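Local coordinates for Two-component system response regulator/GGDEF domain protein (Aeromonas salmonicida, PDB 3LUF) that probably makes the second messenger cyclic di-GMP from two GTP as a whole protein, of which this chain is the tandem receiver part that binds magnesium, at residues Lys88-Ala91 / Trp92-Gly96; Lys103-Arg106 / His107-Gln110; Val116-Leu119 / Tyr120-Gln124; Glu181-Gly184 / Ile185-Val188; Glu234-Cys237 / Arg238-Asn242. All coordinates share one frame; numbering follows the deposited sequence.

The five contacts follow one another along the chain and divide between two receiver domains, each built round a five-stranded parallel sheet of order 2-1-3-4-5. Interactions 1 and 2 belong to the first domain, on helix 86-94 and at the start of helix 106-122, centres about 21 Å apart. Interaction 3 lies toward the other end of that helix. Interactions 4 and 5 lie in the second domain, centres about 22 Å apart, at the start of helix 184-194 and on helix 232-248. Interactions 3 and 5, centres about 13 Å apart, touch where R118 packs on S240, so the two last helices pack against each other between the domains. Interactions 2 and 5 also meet the second subunit.

Interaction 1 (Lys88-Ala91 / Trp92-Gly96); sequences KREA and WLEAG
W92 N donates to K88 O at 2.9 Å, the first of four i to i+4 backbone bonds that run through residues 88-95, at the C-terminal end of helix 86-94, which crosses from strand 77-81 to strand 99-102 in a receiver-domain beta-alpha-beta unit. L93, E94 and A95 continue the ladder to R89, E90 and A91. G96, with positive phi (100°), leaves the helix in a Schellman motif and returns its N to L93 O at 3.1 Å.

The side chains pack one turn apart. K88 lies alongside W92, pointing the same way, and its CB sits over the face of the indole six-membered ring, 3.9 Å from the centroid and 20° off the normal, a CH-pi contact. With chi1 at -62°, CG of W92 is anti to its own carbonyl carbon, which swings the indole back over the preceding turn; K88 O lies above one face of the ring, toward its rim. The ammonium of K88 continues past the indole to a salt bridge with D83, while W92 packs on I79 and T81 of strand 77-81. On the exposed flank the carboxylates of E90 and E94 approach, OE2 to OE1 4.2 Å, a pairing of like charges that would probably be mildly unfavourable. R89 reaches E233 of the second receiver domain through NE, and L93 CD1 covers the centre of one guanidinium face, 3.4 Å from R89 CZ.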
loop_
_atom_site.group_PDB
_atom_site.type_symbol
_atom_site.label_atom_id
_atom_site.label_comp_id
_atom_site.label_asym_id
_atom_site.label_seq_id
_atom_site.Cartn_x
_atom_site.Cartn_y
_atom_site.Cartn_z
ATOM N N LYS B 88 2.174 -1.672 -27.360
ATOM C CA LYS B 88 3.496 -1.155 -27.034
ATOM C C LYS B 88 3.989 -1.735 -25.713
ATOM O O LYS B 88 5.100 -2.241 -25.639
ATOM C CB LYS B 88 3.488 0.373 -26.963
ATOM C CG LYS B 88 3.626 1.070 -28.297
ATOM C CD LYS B 88 3.508 2.567 -28.109
ATOM C CE LYS B 88 3.352 3.265 -29.439
ATOM N NZ LYS B 88 3.070 4.708 -29.231
ATOM N N ARG B 89 3.159 -1.666 -24.679
ATOM C CA ARG B 89 3.535 -2.197 -23.357
ATOM C C ARG B 89 3.963 -3.686 -23.406
ATOM O O ARG B 89 4.985 -4.080 -22.812
ATOM C CB ARG B 89 2.412 -1.970 -22.344
ATOM C CG ARG B 89 2.824 -2.257 -20.898
ATOM C CD ARG B 89 1.611 -2.413 -19.985
ATOM N NE ARG B 89 1.929 -3.204 -18.797
ATOM C CZ ARG B 89 1.891 -4.535 -18.731
ATOM N NH1 ARG B 89 1.544 -5.260 -19.796
ATOM N NH2 ARG B 89 2.208 -5.156 -17.598
ATOM N N GLU B 90 3.174 -4.483 -24.120
ATOM C CA GLU B 90 3.440 -5.908 -24.338
ATOM C C GLU B 90 4.740 -6.132 -25.102
ATOM O O GLU B 90 5.566 -6.947 -24.686
ATOM C CB GLU B 90 2.246 -6.558 -25.056
ATOM C CG GLU B 90 2.547 -7.870 -25.800
ATOM C CD GLU B 90 1.304 -8.754 -25.978
ATOM O OE1 GLU B 90 0.169 -8.210 -26.015
ATOM O OE2 GLU B 90 1.465 -10.000 -26.070
ATOM N N ALA B 91 4.917 -5.400 -26.204
ATOM C CA ALA B 91 6.161 -5.459 -26.993
ATOM C C ALA B 91 7.386 -5.120 -26.145
ATOM O O ALA B 91 8.385 -5.817 -26.181
ATOM C CB ALA B 91 6.080 -4.535 -28.204
ATOM N N TRP B 92 7.287 -4.053 -25.360
ATOM C CA TRP B 92 8.422 -3.604 -24.574
ATOM C C TRP B 92 8.775 -4.605 -23.496
ATOM O O TRP B 92 9.944 -4.878 -23.270
ATOM C CB TRP B 92 8.113 -2.266 -23.935
ATOM C CG TRP B 92 7.867 -1.204 -24.928
ATOM C CD1 TRP B 92 8.257 -1.191 -26.232
ATOM C CD2 TRP B 92 7.212 0.043 -24.687
ATOM N NE1 TRP B 92 7.853 -0.028 -26.838
ATOM C CE2 TRP B 92 7.224 0.760 -25.905
ATOM C CE3 TRP B 92 6.602 0.621 -23.559
ATOM C CZ2 TRP B 92 6.647 2.027 -26.034
ATOM C CZ3 TRP B 92 6.038 1.886 -23.678
ATOM C CH2 TRP B 92 6.066 2.580 -24.917
ATOM N N LEU B 93 7.765 -5.159 -22.840
ATOM C CA LEU B 93 8.055 -6.129 -21.793
ATOM C C LEU B 93 8.611 -7.444 -22.335
ATOM O O LEU B 93 9.517 -8.026 -21.739
ATOM C CB LEU B 93 6.855 -6.317 -20.862
ATOM C CG LEU B 93 6.528 -5.010 -20.113
ATOM C CD1 LEU B 93 5.184 -5.105 -19.443
ATOM C CD2 LEU B 93 7.596 -4.639 -19.085
ATOM N N GLU B 94 8.108 -7.883 -23.483
ATOM C CA GLU B 94 8.654 -9.062 -24.169
ATOM C C GLU B 94 10.129 -8.849 -24.527
ATOM O O GLU B 94 10.944 -9.774 -24.437
ATOM C CB GLU B 94 7.842 -9.362 -25.444
ATOM C CG GLU B 94 6.992 -10.649 -25.397
ATOM C CD GLU B 94 5.694 -10.527 -24.578
ATOM O OE1 GLU B 94 5.199 -9.401 -24.355
ATOM O OE2 GLU B 94 5.161 -11.576 -24.159
ATOM N N ALA B 95 10.466 -7.625 -24.931
ATOM C CA ALA B 95 11.829 -7.263 -25.297
ATOM C C ALA B 95 12.762 -7.111 -24.085
ATOM O O ALA B 95 13.966 -7.023 -24.246
ATOM C CB ALA B 95 11.827 -6.002 -26.143
ATOM N N GLY B 96 12.216 -7.116 -22.873
ATOM C CA GLY B 96 13.066 -7.088 -21.681
ATOM C C GLY B 96 13.243 -5.739 -21.008
ATOM O O GLY B 96 14.080 -5.569 -20.141
#

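Interaction 2 (Lys103-Arg106 / His107-Gln110); sequences KDSR and HSLQ
An N-cap opens helix 106-122: S105, just before the first turn, turns its hydroxyl back so that S108 N donates to S105 OG at 3.0 Å, with an N-H...O angle of 149°. A chi1 of 66° sets this OG between its own backbone N and carbonyl carbon, within reach of the amide. The same oxygen lies over the centre of one face of the H107 imidazole, 3.2 Å from CE1. S105 O takes L109 N at 3.2 Å as the regular helix begins. S108 OG bonds to M102 O just before the segment, and D104 OD1 lies 3.0 Å from S108 OG.

One turn on, R106 bends at chi2 and grips Q110 end-on: NH1 and NH2 both donate to OE1, at 2.9 and 3.1 Å. OE1 lies in the guanidinium plane, and the amide is turned only 22° from it. Q110 NE2 donates to Q27 OE1 of helix 14-27, and D104 makes a salt bridge with R189 of the second subunit. K103 places CB on L109 CD2, while its NZ bridges D55 and E11 beside the magnesium ion, the lysine characteristic of the receiver active site.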
loop_
_atom_site.group_PDB
_atom_site.type_symbol
_atom_site.label_atom_id
_atom_site.label_comp_id
_atom_site.label_asym_id
_atom_site.label_seq_id
_atom_site.Cartn_x
_atom_site.Cartn_y
_atom_site.Cartn_z
ATOM N N LYS B 103 6.185 10.725 -20.445
ATOM C CA LYS B 103 6.857 12.031 -20.466
ATOM C C LYS B 103 6.014 13.133 -21.087
ATOM O O LYS B 103 6.553 14.093 -21.632
ATOM C CB LYS B 103 8.270 11.973 -21.084
ATOM C CG LYS B 103 8.299 11.394 -22.477
ATOM C CD LYS B 103 9.639 11.647 -23.146
ATOM C CE LYS B 103 9.650 11.015 -24.552
ATOM N NZ LYS B 103 10.786 11.632 -25.320
ATOM N N ASP B 104 4.692 12.998 -20.957
ATOM C CA ASP B 104 3.773 13.978 -21.542
ATOM C C ASP B 104 3.548 15.193 -20.647
ATOM O O ASP B 104 3.000 16.174 -21.105
ATOM C CB ASP B 104 2.441 13.332 -21.953
ATOM C CG ASP B 104 1.688 12.737 -20.776
ATOM O OD1 ASP B 104 2.312 12.187 -19.854
ATOM O OD2 ASP B 104 0.442 12.810 -20.789
ATOM N N SER B 105 4.024 15.143 -19.409
ATOM C CA SER B 105 3.938 16.268 -18.487
ATOM C C SER B 105 5.054 16.216 -17.484
ATOM O O SER B 105 5.721 15.184 -17.304
ATOM C CB SER B 105 2.602 16.283 -17.716
ATOM O OG SER B 105 2.549 15.147 -16.865
ATOM N N ARG B 106 5.237 17.323 -16.784
ATOM C CA ARG B 106 6.254 17.379 -15.757
ATOM C C ARG B 106 5.924 16.405 -14.614
ATOM O O ARG B 106 6.800 15.664 -14.128
ATOM C CB ARG B 106 6.427 18.809 -15.237
ATOM C CG ARG B 106 7.388 18.911 -14.045
ATOM C CD ARG B 106 8.795 18.293 -14.301
ATOM N NE ARG B 106 9.588 18.322 -13.063
ATOM C CZ ARG B 106 9.563 17.397 -12.100
ATOM N NH1 ARG B 106 8.810 16.297 -12.202
ATOM N NH2 ARG B 106 10.315 17.570 -11.019
ATOM N N HIS B 107 4.648 16.356 -14.225
ATOM C CA HIS B 107 4.223 15.472 -13.136
ATOM C C HIS B 107 4.276 13.971 -13.495
ATOM O O HIS B 107 4.472 13.131 -12.627
ATOM C CB HIS B 107 2.828 15.878 -12.575
ATOM C CG HIS B 107 1.685 15.490 -13.469
ATOM N ND1 HIS B 107 1.083 16.387 -14.332
ATOM C CD2 HIS B 107 1.050 14.306 -13.656
ATOM C CE1 HIS B 107 0.100 15.780 -14.978
ATOM N NE2 HIS B 107 0.077 14.510 -14.607
ATOM N N SER B 108 4.128 13.626 -14.771
ATOM C CA SER B 108 4.281 12.223 -15.131
ATOM C C SER B 108 5.773 11.822 -15.081
ATOM O O SER B 108 6.110 10.712 -14.678
ATOM C CB SER B 108 3.584 11.884 -16.442
ATOM O OG SER B 108 4.262 12.410 -17.554
ATOM N N LEU B 109 6.654 12.740 -15.459
ATOM C CA LEU B 109 8.110 12.490 -15.351
ATOM C C LEU B 109 8.539 12.193 -13.948
ATOM O O LEU B 109 9.492 11.454 -13.735
ATOM C CB LEU B 109 8.913 13.710 -15.841
ATOM C CG LEU B 109 9.115 13.863 -17.311
ATOM C CD1 LEU B 109 9.914 15.202 -17.476
ATOM C CD2 LEU B 109 9.846 12.636 -17.971
ATOM N N GLN B 110 7.840 12.771 -12.974
ATOM C CA GLN B 110 8.166 12.553 -11.591
ATOM C C GLN B 110 8.177 11.054 -11.247
ATOM O O GLN B 110 8.921 10.636 -10.378
ATOM C CB GLN B 110 7.191 13.320 -10.688
ATOM C CG GLN B 110 7.571 13.352 -9.242
ATOM C CD GLN B 110 8.897 14.044 -8.983
ATOM O OE1 GLN B 110 9.352 14.892 -9.763
ATOM N NE2 GLN B 110 9.515 13.692 -7.886
#

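Interaction 3 (Val116-Leu119 / Tyr120-Gln124); sequences VHRL and YLNQQ
R118 and N122, one turn apart on helix 106-122, form the tightly packed side of this contact. The guanidinium grips one oxygen side-on: NE donates to N122 OD1 at 2.9 Å with an angle of 160°, and NH1 adds a more bent bond to the same atom at 3.2 Å. OD1 lies almost exactly in the guanidinium plane, whereas NE approaches it tilted out of the amide plane. The fold-back comes from bends at chi2 (68°) and chi3 (-99°) of R118, which carry its tip across N122. Both residues are buried against L243 of helix 232-248, and N122 ND2 reaches Q147 O while R118 NH1 bridges to E247.

The other flank is more open. H117 and L121, both partly exposed, meet through a CH-pi contact: L121 CD1 stands over the imidazole face, 4.0 Å from its centroid. The same methyl also covers a face of the R118 guanidinium, so L121 spans the polar and looser sides. The backbone bonds are regular, as from L121 N to H117 O at 3.1 Å.

Two N-H groups converging on one carbonyl probably polarise the N122 amide, and with E247 as counter-ion they fix the arginine's rotation at the seam between the two receiver domains.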
loop_
_atom_site.group_PDB
_atom_site.type_symbol
_atom_site.label_atom_id
_atom_site.label_comp_id
_atom_site.label_asym_id
_atom_site.label_seq_id
_atom_site.Cartn_x
_atom_site.Cartn_y
_atom_site.Cartn_z
ATOM N N VAL B 116 13.794 5.428 -10.021
ATOM C CA VAL B 116 15.265 5.192 -10.058
ATOM C C VAL B 116 15.859 5.165 -8.651
ATOM O O VAL B 116 16.843 4.459 -8.387
ATOM C CB VAL B 116 16.045 6.174 -10.987
ATOM C CG1 VAL B 116 15.537 5.978 -12.452
ATOM C CG2 VAL B 116 15.933 7.638 -10.500
ATOM N N HIS B 117 15.251 5.934 -7.758
ATOM C CA HIS B 117 15.638 5.914 -6.349
ATOM C C HIS B 117 15.358 4.520 -5.761
ATOM O O HIS B 117 16.203 3.923 -5.094
ATOM C CB HIS B 117 14.910 7.051 -5.629
ATOM C CG HIS B 117 15.132 7.103 -4.146
ATOM N ND1 HIS B 117 16.315 7.530 -3.574
ATOM C CD2 HIS B 117 14.284 6.867 -3.124
ATOM C CE1 HIS B 117 16.189 7.531 -2.260
ATOM N NE2 HIS B 117 14.966 7.129 -1.961
ATOM N N ARG B 118 14.180 3.984 -6.035
ATOM C CA ARG B 118 13.850 2.663 -5.609
ATOM C C ARG B 118 14.761 1.616 -6.248
ATOM O O ARG B 118 15.225 0.681 -5.569
ATOM C CB ARG B 118 12.376 2.420 -6.023
ATOM C CG ARG B 118 11.691 1.278 -5.423
ATOM C CD ARG B 118 11.449 1.457 -3.916
ATOM N NE ARG B 118 12.476 0.739 -3.172
ATOM C CZ ARG B 118 12.859 1.057 -1.935
ATOM N NH1 ARG B 118 13.768 0.308 -1.327
ATOM N NH2 ARG B 118 12.317 2.108 -1.294
ATOM N N LEU B 119 15.008 1.718 -7.557
ATOM C CA LEU B 119 15.867 0.711 -8.204
ATOM C C LEU B 119 17.259 0.705 -7.609
ATOM O O LEU B 119 17.824 -0.358 -7.397
ATOM C CB LEU B 119 15.992 0.976 -9.729
ATOM C CG LEU B 119 14.683 0.730 -10.494
ATOM C CD1 LEU B 119 14.856 1.249 -11.959
ATOM C CD2 LEU B 119 14.226 -0.716 -10.518
ATOM N N TYR B 120 17.780 1.876 -7.275
ATOM C CA TYR B 120 19.082 1.941 -6.603
ATOM C C TYR B 120 19.046 1.206 -5.252
ATOM O O TYR B 120 19.911 0.353 -4.958
ATOM C CB TYR B 120 19.564 3.391 -6.397
ATOM C CG TYR B 120 20.746 3.385 -5.479
ATOM C CD1 TYR B 120 22.012 3.101 -5.981
ATOM C CD2 TYR B 120 20.582 3.495 -4.066
ATOM C CE1 TYR B 120 23.115 3.012 -5.129
ATOM C CE2 TYR B 120 21.682 3.377 -3.227
ATOM C CZ TYR B 120 22.928 3.160 -3.765
ATOM O OH TYR B 120 24.002 3.036 -2.949
ATOM N N LEU B 121 18.075 1.557 -4.418
ATOM C CA LEU B 121 17.975 0.934 -3.079
ATOM C C LEU B 121 17.757 -0.568 -3.111
ATOM O O LEU B 121 18.293 -1.325 -2.266
ATOM C CB LEU B 121 16.886 1.609 -2.262
ATOM C CG LEU B 121 17.135 3.052 -1.836
ATOM C CD1 LEU B 121 15.871 3.644 -1.217
ATOM C CD2 LEU B 121 18.365 3.201 -0.876
ATOM N N ASN B 122 16.941 -1.026 -4.060
ATOM C CA ASN B 122 16.611 -2.428 -4.157
ATOM C C ASN B 122 17.803 -3.354 -4.386
ATOM O O ASN B 122 17.733 -4.541 -4.049
ATOM C CB ASN B 122 15.612 -2.658 -5.280
ATOM C CG ASN B 122 14.213 -2.133 -4.950
ATOM O OD1 ASN B 122 13.938 -1.658 -3.837
ATOM N ND2 ASN B 122 13.310 -2.244 -5.915
ATOM N N GLN B 123 18.874 -2.848 -4.992
ATOM C CA GLN B 123 20.058 -3.675 -5.276
ATOM C C GLN B 123 20.569 -4.366 -4.007
ATOM O O GLN B 123 21.162 -5.468 -4.068
ATOM C CB GLN B 123 21.212 -2.838 -5.831
ATOM C CG GLN B 123 20.907 -2.114 -7.143
ATOM C CD GLN B 123 22.031 -1.208 -7.547
ATOM O OE1 GLN B 123 22.243 -0.138 -6.949
ATOM N NE2 GLN B 123 22.758 -1.609 -8.581
ATOM N N GLN B 124 20.411 -3.712 -2.864
ATOM C CA GLN B 124 20.963 -4.318 -1.653
ATOM C C GLN B 124 19.900 -4.899 -0.727
ATOM O O GLN B 124 20.161 -5.151 0.469
ATOM C CB GLN B 124 21.907 -3.354 -0.933
ATOM C CG GLN B 124 21.273 -2.352 -0.049
ATOM C CD GLN B 124 22.238 -1.758 0.954
ATOM O OE1 GLN B 124 21.842 -1.405 2.077
ATOM N NE2 GLN B 124 23.518 -1.620 0.556
#

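Interaction 4 (Glu181-Gly184 / Ile185-Val188); sequences EIDG and ISLV. With DMS (dimethyl sulfoxide), chain I.
The capping bond comes first: S186 N donates to D183 OD1 at 2.9 Å and 168°, nearly along the carboxylate C-O axis, which makes D183 the N-cap of helix 184-194 in the second receiver domain. CG of D183 sits in the sterically tight rotamer (chi1 67°), which turns OD1 to the first turn of the helix.

Backbone bonds then take over, L187 N to D183 O at 3.1 Å and V188 N to G184 O at 2.9 Å.

A dimethyl sulfoxide molecule, probably from the crystallisation liquor, accepts two bonds at its oxygen: D183 N at 2.7 Å and 167°, and S186 OG at 2.7 Å. One donor comes from the loop (D183 N) and the other from the first helical turn (S186 OG), so the solvent oxygen joins loop and helix.

Apolar packing is light across the turn, with I182 CG2 on S186 CB at 3.8 Å. Further out, I182 and L187 rest on A157 of helix 157-166, and I185 on Y217 of helix 213-219.

A carboxylate at a helix start would probably be stabilised as an anion by the first-turn N-H groups and the helix dipole, and here it ties the loop that follows the magnesium ligands D176 and Y178 to the helix.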
loop_
_atom_site.group_PDB
_atom_site.type_symbol
_atom_site.label_atom_id
_atom_site.label_comp_id
_atom_site.label_asym_id
_atom_site.label_seq_id
_atom_site.Cartn_x
_atom_site.Cartn_y
_atom_site.Cartn_z
ATOM N N GLU B 181 -0.145 -28.643 3.296
ATOM C CA GLU B 181 0.340 -28.896 4.666
ATOM C C GLU B 181 0.255 -27.694 5.607
ATOM O O GLU B 181 -0.376 -27.756 6.667
ATOM C CB GLU B 181 1.769 -29.463 4.659
ATOM C CG GLU B 181 2.088 -30.197 5.966
ATOM C CD GLU B 181 3.572 -30.285 6.314
ATOM O OE1 GLU B 181 4.458 -29.884 5.518
ATOM O OE2 GLU B 181 3.842 -30.776 7.434
ATOM N N ILE B 182 0.904 -26.599 5.214
ATOM C CA ILE B 182 0.923 -25.375 6.004
ATOM C C ILE B 182 0.526 -24.233 5.070
ATOM O O ILE B 182 1.275 -23.898 4.159
ATOM C CB ILE B 182 2.343 -25.113 6.588
ATOM C CG1 ILE B 182 2.790 -26.314 7.428
ATOM C CG2 ILE B 182 2.380 -23.802 7.414
ATOM C CD1 ILE B 182 4.280 -26.387 7.679
ATOM N N ASP B 183 -0.644 -23.644 5.286
ATOM C CA ASP B 183 -1.075 -22.587 4.401
ATOM C C ASP B 183 -0.395 -21.280 4.709
ATOM O O ASP B 183 0.311 -21.176 5.708
ATOM C CB ASP B 183 -2.589 -22.455 4.367
ATOM C CG ASP B 183 -3.211 -21.966 5.673
ATOM O OD1 ASP B 183 -2.783 -20.973 6.289
ATOM O OD2 ASP B 183 -4.225 -22.559 6.074
ATOM N N GLY B 184 -0.643 -20.282 3.866
ATOM C CA GLY B 184 0.010 -18.972 3.990
ATOM C C GLY B 184 -0.269 -18.278 5.317
ATOM O O GLY B 184 0.609 -17.615 5.877
ATOM N N ILE B 185 -1.503 -18.353 5.802
ATOM C CA ILE B 185 -1.844 -17.632 7.020
ATOM C C ILE B 185 -1.146 -18.278 8.217
ATOM O O ILE B 185 -0.653 -17.564 9.109
ATOM C CB ILE B 185 -3.379 -17.506 7.210
ATOM C CG1 ILE B 185 -3.943 -16.568 6.159
ATOM C CG2 ILE B 185 -3.700 -16.908 8.561
ATOM C CD1 ILE B 185 -5.402 -16.773 5.861
ATOM N N SER B 186 -1.061 -19.604 8.210
ATOM C CA SER B 186 -0.295 -20.326 9.214
ATOM C C SER B 186 1.179 -19.945 9.211
ATOM O O SER B 186 1.782 -19.784 10.260
ATOM C CB SER B 186 -0.407 -21.831 8.995
ATOM O OG SER B 186 -1.699 -22.247 9.305
ATOM N N LEU B 187 1.751 -19.796 8.024
ATOM C CA LEU B 187 3.134 -19.357 7.932
ATOM C C LEU B 187 3.251 -17.945 8.506
ATOM O O LEU B 187 4.181 -17.632 9.235
ATOM C CB LEU B 187 3.654 -19.395 6.484
ATOM C CG LEU B 187 5.057 -18.834 6.236
ATOM C CD1 LEU B 187 6.154 -19.581 7.022
ATOM C CD2 LEU B 187 5.325 -18.916 4.725
ATOM N N VAL B 188 2.325 -17.073 8.139
ATOM C CA VAL B 188 2.392 -15.714 8.694
ATOM C C VAL B 188 2.305 -15.728 10.243
ATOM O O VAL B 188 3.059 -15.039 10.919
ATOM C CB VAL B 188 1.308 -14.838 8.058
ATOM C CG1 VAL B 188 1.225 -13.532 8.752
ATOM C CG2 VAL B 188 1.663 -14.635 6.573
HETATM S S DMS I . -3.111 -25.589 7.678
HETATM O O DMS I . -1.939 -24.232 7.549
HETATM C C1 DMS I . -4.698 -25.013 8.359
HETATM C C2 DMS I . -3.658 -26.074 6.013
#

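Interaction 5 (Glu234-Cys237 / Arg238-Asn242); sequences ELQC and RVSHN
C237 and H241 meet one turn apart on helix 232-248, the last helix of the second receiver domain, and the cysteine side chain can be followed outward. Its CB lies next to the adjoining R238 amide, and the side chain packs on D224 of the second subunit. With chi1 at 176°, SG is anti to the backbone N and points along the helix toward H241. There it comes 3.4 Å from H241 CD2 and lies in the plane of the imidazole, at its edge: the line from the centroid to SG is 83° off the ring normal, so this is a sulfur-aromatic contact made at the rim and not over a face. R238 NH1 approaches the same sulfur obliquely at 3.9 Å.

The backbone supports the pair, since H241 N donates to C237 O at 3.0 Å and that oxygen also lies obliquely to the ring. R238 N donates to E234 O and V239 N to L235 O, both nearly straight along the carbonyl.

On the inner flank, L235 and V239 lie side by side and pack on L144 of helix 134-145. On the outer one, the second subunit receives the polar ends: R238 bridges D224 of its own chain and D224 of the second subunit, E234 OE1 meets S214 and N227 there, H241 NE2 donates to N223 O, and the two H241 rings meet with planes about 85° apart. Toward the first receiver domain, Q236 NE2 binds D99. Q236 O accepts S240 N at 2.9 Å, while S240 OG sits 3.0 Å from that oxygen.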
loop_
_atom_site.group_PDB
_atom_site.type_symbol
_atom_site.label_atom_id
_atom_site.label_comp_id
_atom_site.label_asym_id
_atom_site.label_seq_id
_atom_site.Cartn_x
_atom_site.Cartn_y
_atom_site.Cartn_z
ATOM N N GLU B 234 1.278 -3.419 -10.336
ATOM C CA GLU B 234 0.627 -3.525 -9.043
ATOM C C GLU B 234 1.575 -4.162 -8.025
ATOM O O GLU B 234 1.774 -3.613 -6.937
ATOM C CB GLU B 234 -0.677 -4.292 -9.149
ATOM C CG GLU B 234 -1.757 -3.458 -9.845
ATOM C CD GLU B 234 -3.028 -4.250 -10.118
ATOM O OE1 GLU B 234 -4.096 -3.610 -10.248
ATOM O OE2 GLU B 234 -2.948 -5.493 -10.242
ATOM N N LEU B 235 2.251 -5.228 -8.447
ATOM C CA LEU B 235 3.229 -5.904 -7.591
ATOM C C LEU B 235 4.350 -4.940 -7.241
ATOM O O LEU B 235 4.703 -4.810 -6.070
ATOM C CB LEU B 235 3.809 -7.180 -8.260
ATOM C CG LEU B 235 4.981 -7.811 -7.486
ATOM C CD1 LEU B 235 4.544 -8.385 -6.148
ATOM C CD2 LEU B 235 5.651 -8.861 -8.339
ATOM N N GLN B 236 4.919 -4.288 -8.256
ATOM C CA GLN B 236 5.952 -3.281 -8.034
ATOM C C GLN B 236 5.538 -2.203 -7.057
ATOM O O GLN B 236 6.302 -1.882 -6.169
ATOM C CB GLN B 236 6.406 -2.636 -9.345
ATOM C CG GLN B 236 7.375 -1.463 -9.148
ATOM C CD GLN B 236 8.041 -1.034 -10.467
ATOM O OE1 GLN B 236 9.270 -1.063 -10.600
ATOM N NE2 GLN B 236 7.225 -0.699 -11.455
ATOM N N CYS B 237 4.328 -1.645 -7.226
ATOM C CA CYS B 237 3.827 -0.582 -6.347
ATOM C C CYS B 237 3.758 -1.079 -4.902
ATOM O O CYS B 237 4.208 -0.393 -3.989
ATOM C CB CYS B 237 2.425 -0.156 -6.803
ATOM S SG CYS B 237 1.629 1.039 -5.791
ATOM N N ARG B 238 3.199 -2.269 -4.706
ATOM C CA ARG B 238 3.061 -2.780 -3.324
ATOM C C ARG B 238 4.421 -3.031 -2.653
ATOM O O ARG B 238 4.617 -2.729 -1.451
ATOM C CB ARG B 238 2.286 -4.097 -3.333
ATOM C CG ARG B 238 0.848 -3.936 -3.739
ATOM C CD ARG B 238 -0.078 -3.691 -2.521
ATOM N NE ARG B 238 0.280 -2.537 -1.702
ATOM C CZ ARG B 238 0.030 -1.264 -2.019
ATOM N NH1 ARG B 238 -0.544 -0.965 -3.184
ATOM N NH2 ARG B 238 0.393 -0.288 -1.187
ATOM N N VAL B 239 5.318 -3.632 -3.430
ATOM C CA VAL B 239 6.641 -3.947 -2.935
ATOM C C VAL B 239 7.345 -2.654 -2.596
ATOM O O VAL B 239 7.843 -2.509 -1.480
ATOM C CB VAL B 239 7.432 -4.830 -3.895
ATOM C CG1 VAL B 239 8.945 -4.829 -3.505
ATOM C CG2 VAL B 239 6.871 -6.234 -3.880
ATOM N N SER B 240 7.309 -1.667 -3.503
ATOM C CA SER B 240 7.984 -0.400 -3.205
ATOM C C SER B 240 7.435 0.261 -1.947
ATOM O O SER B 240 8.201 0.719 -1.089
ATOM C CB SER B 240 7.894 0.571 -4.390
ATOM O OG SER B 240 8.560 -0.043 -5.457
ATOM N N HIS B 241 6.099 0.279 -1.798
ATOM C CA HIS B 241 5.486 0.892 -0.615
ATOM C C HIS B 241 5.932 0.216 0.689
ATOM O O HIS B 241 6.187 0.912 1.686
ATOM C CB HIS B 241 3.953 0.885 -0.684
ATOM C CG HIS B 241 3.357 2.006 -1.481
ATOM N ND1 HIS B 241 3.383 3.312 -1.052
ATOM C CD2 HIS B 241 2.664 2.006 -2.647
ATOM C CE1 HIS B 241 2.750 4.077 -1.933
ATOM N NE2 HIS B 241 2.322 3.308 -2.918
ATOM N N ASN B 242 5.999 -1.102 0.676
ATOM C CA ASN B 242 6.413 -1.851 1.879
ATOM C C ASN B 242 7.885 -1.653 2.218
ATOM O O ASN B 242 8.261 -1.509 3.411
ATOM C CB ASN B 242 6.054 -3.336 1.767
ATOM C CG ASN B 242 4.587 -3.557 2.009
ATOM O OD1 ASN B 242 3.768 -3.525 1.082
ATOM N ND2 ASN B 242 4.220 -3.622 3.276
#